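Local coordinates for Tle cognate immunity protein 4 C-terminal domain-containing protein (PDB 4R1D) that binds the type VI secretion lipase effector Tle4 and, as its cognate immunity protein, probably inhibits it to protect the producing Pseudomonas aeruginosa cell, at residues B[241-246]-B[286-291]. Numbering follows the deposited sequence.
Sequences FMWEVQ and ELWDTI
The indole of Trp288 lies across Phe241, reaching from the helix to the strand with one of its faces laid over the phenylalanine CB. That methylene, Phe241 CB, sits 3.5 Å from the centroid of the Trp288 six-membered ring and just 9° off the ring normal, a CH-pi contact made almost squarely from above. The phenyl ring of Phe241 then turns its edge to the same indole in a T-shaped pair, the planes inclined at 74° and its centroid 5.0 Å from that of the five-membered ring. At the near edge of the phenyl, Phe241 CD2 comes within 3.6 Å of Trp288 CG. Two torsions set up this overlap: Trp288 holds CG anti to its backbone N (chi1 169°), which sends the indole across to the strand, while the phenyl of Phe241 stands beside its own backbone N and runs back past the indole in the opposite direction. The pair belongs to the helix-on-sheet packing of the Tli4 C-terminal domain, in which helix 281-292 lies against antiparallel strand 236-245 and its neighbours 225-233 and 256-263, the short helix and strand segments running nearly parallel with 10.8 Å between their axes. Leu228 and Leu261 of those flanking strands touch both Phe241 and Trp288. Further along the strand, Trp243 meets the far rim of the indole through its CB, 3.6 Å from Trp288 CZ2, whereas its own ring leads away from the 286-291 segment to pack edge-to-face with His217. The indole nitrogens of both buried tryptophans have partners: Trp243 NE1 hydrogen-bonds to His217 O, and Trp288 NE1 to Glu226 OE1, which ties the NE1 edge of the indole to strand 225-233.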
loop_
_atom_site.group_PDB
_atom_site.type_symbol
_atom_site.label_atom_id
_atom_site.label_comp_id
_atom_site.label_asym_id
_atom_site.label_seq_id
_atom_site.Cartn_x
_atom_site.Cartn_y
_atom_site.Cartn_z
ATOM N N PHE B 241 -5.642 -0.302 -23.066
ATOM C CA PHE B 241 -6.677 -1.118 -23.688
ATOM C C PHE B 241 -7.257 -2.010 -22.605
ATOM O O PHE B 241 -6.508 -2.677 -21.881
ATOM C CB PHE B 241 -6.093 -2.002 -24.798
ATOM C CG PHE B 241 -5.555 -1.240 -25.976
ATOM C CD1 PHE B 241 -5.647 0.145 -26.039
ATOM C CD2 PHE B 241 -4.939 -1.917 -27.021
ATOM C CE1 PHE B 241 -5.144 0.842 -27.126
ATOM C CE2 PHE B 241 -4.427 -1.226 -28.108
ATOM C CZ PHE B 241 -4.532 0.151 -28.164
ATOM N N MET B 242 -8.583 -2.000 -22.480
ATOM C CA MET B 242 -9.278 -2.667 -21.374
ATOM C C MET B 242 -10.411 -3.550 -21.908
ATOM O O MET B 242 -11.182 -3.103 -22.742
ATOM C CB MET B 242 -9.861 -1.598 -20.441
ATOM C CG MET B 242 -8.798 -0.657 -19.892
ATOM S SD MET B 242 -9.461 0.871 -19.193
ATOM C CE MET B 242 -9.631 1.877 -20.667
ATOM N N TRP B 243 -10.503 -4.791 -21.430
ATOM C CA TRP B 243 -11.510 -5.743 -21.902
ATOM C C TRP B 243 -11.989 -6.542 -20.699
ATOM O O TRP B 243 -11.181 -6.965 -19.884
ATOM C CB TRP B 243 -10.865 -6.682 -22.926
ATOM C CG TRP B 243 -11.772 -7.719 -23.572
ATOM C CD1 TRP B 243 -12.487 -7.569 -24.730
ATOM C CD2 TRP B 243 -11.995 -9.073 -23.137
ATOM N NE1 TRP B 243 -13.152 -8.738 -25.028
ATOM C CE2 TRP B 243 -12.876 -9.672 -24.065
ATOM C CE3 TRP B 243 -11.548 -9.832 -22.045
ATOM C CZ2 TRP B 243 -13.314 -10.997 -23.944
ATOM C CZ3 TRP B 243 -11.990 -11.154 -21.917
ATOM C CH2 TRP B 243 -12.864 -11.724 -22.869
ATOM N N GLU B 244 -13.299 -6.740 -20.588
ATOM C CA GLU B 244 -13.830 -7.443 -19.448
ATOM C C GLU B 244 -15.113 -8.191 -19.764
ATOM O O GLU B 244 -15.942 -7.741 -20.565
ATOM C CB GLU B 244 -14.085 -6.458 -18.298
ATOM C CG GLU B 244 -14.500 -7.133 -16.996
ATOM C CD GLU B 244 -14.464 -6.175 -15.816
ATOM O OE1 GLU B 244 -13.679 -5.208 -15.860
ATOM O OE2 GLU B 244 -15.222 -6.396 -14.844
ATOM N N VAL B 245 -15.220 -9.359 -19.146
ATOM C CA VAL B 245 -16.458 -10.103 -19.047
ATOM C C VAL B 245 -16.842 -10.038 -17.576
ATOM O O VAL B 245 -16.084 -10.481 -16.711
ATOM C CB VAL B 245 -16.249 -11.572 -19.442
ATOM C CG1 VAL B 245 -17.480 -12.410 -19.063
ATOM C CG2 VAL B 245 -15.917 -11.678 -20.931
ATOM N N GLN B 246 -18.007 -9.474 -17.284
ATOM C CA GLN B 246 -18.397 -9.229 -15.889
ATOM C C GLN B 246 -18.331 -10.474 -14.999
ATOM O O GLN B 246 -17.848 -10.410 -13.859
ATOM C CB GLN B 246 -19.781 -8.567 -15.803
ATOM C CG GLN B 246 -20.177 -8.148 -14.384
ATOM C CD GLN B 246 -21.273 -7.093 -14.368
ATOM O OE1 GLN B 246 -21.833 -6.748 -15.411
ATOM N NE2 GLN B 246 -21.583 -6.574 -13.182
ATOM N N GLU B 286 -3.838 -4.329 -33.657
ATOM C CA GLU B 286 -3.680 -5.644 -34.272
ATOM C C GLU B 286 -3.230 -6.689 -33.251
ATOM O O GLU B 286 -3.798 -7.790 -33.169
ATOM C CB GLU B 286 -2.672 -5.577 -35.421
ATOM C CG GLU B 286 -2.459 -6.910 -36.136
ATOM C CD GLU B 286 -1.470 -6.798 -37.289
ATOM O OE1 GLU B 286 -0.285 -6.473 -37.039
ATOM O OE2 GLU B 286 -1.889 -7.026 -38.443
ATOM N N LEU B 287 -2.208 -6.340 -32.480
ATOM C CA LEU B 287 -1.694 -7.237 -31.455
ATOM C C LEU B 287 -2.785 -7.491 -30.418
ATOM O O LEU B 287 -3.079 -8.624 -30.081
ATOM C CB LEU B 287 -0.428 -6.663 -30.804
ATOM C CG LEU B 287 0.234 -7.547 -29.739
ATOM C CD1 LEU B 287 0.682 -8.893 -30.318
ATOM C CD2 LEU B 287 1.391 -6.836 -29.048
ATOM N N TRP B 288 -3.383 -6.413 -29.923
ATOM C CA TRP B 288 -4.514 -6.501 -28.999
ATOM C C TRP B 288 -5.616 -7.455 -29.488
ATOM O O TRP B 288 -5.978 -8.405 -28.798
ATOM C CB TRP B 288 -5.076 -5.095 -28.791
ATOM C CG TRP B 288 -6.394 -5.024 -28.072
ATOM C CD1 TRP B 288 -7.613 -4.752 -28.625
ATOM C CD2 TRP B 288 -6.618 -5.193 -26.669
ATOM N NE1 TRP B 288 -8.588 -4.745 -27.654
ATOM C CE2 TRP B 288 -8.001 -5.008 -26.442
ATOM C CE3 TRP B 288 -5.783 -5.474 -25.578
ATOM C CZ2 TRP B 288 -8.569 -5.094 -25.166
ATOM C CZ3 TRP B 288 -6.350 -5.563 -24.309
ATOM C CH2 TRP B 288 -7.731 -5.376 -24.118
ATOM N N ASP B 289 -6.156 -7.206 -30.674
ATOM C CA ASP B 289 -7.222 -8.050 -31.201
ATOM C C ASP B 289 -6.793 -9.500 -31.351
ATOM O O ASP B 289 -7.556 -10.418 -31.047
ATOM C CB ASP B 289 -7.727 -7.535 -32.552
ATOM C CG ASP B 289 -8.603 -6.309 -32.419
ATOM O OD1 ASP B 289 -9.292 -6.188 -31.391
ATOM O OD2 ASP B 289 -8.601 -5.470 -33.345
ATOM N N THR B 290 -5.575 -9.705 -31.827
ATOM C CA THR B 290 -5.099 -11.065 -32.065
ATOM C C THR B 290 -5.040 -11.863 -30.757
ATOM O O THR B 290 -5.502 -13.005 -30.687
ATOM C CB THR B 290 -3.737 -11.052 -32.792
ATOM O OG1 THR B 290 -3.867 -10.300 -34.010
ATOM C CG2 THR B 290 -3.277 -12.476 -33.114
ATOM N N ILE B 291 -4.495 -11.249 -29.711
ATOM C CA ILE B 291 -4.463 -11.905 -28.406
ATOM C C ILE B 291 -5.854 -12.121 -27.808
ATOM O O ILE B 291 -6.195 -13.222 -27.388
ATOM C CB ILE B 291 -3.598 -11.128 -27.398
ATOM C CG1 ILE B 291 -2.127 -11.179 -27.802
ATOM C CG2 ILE B 291 -3.745 -11.733 -26.014
ATOM C CD1 ILE B 291 -1.230 -10.338 -26.918
#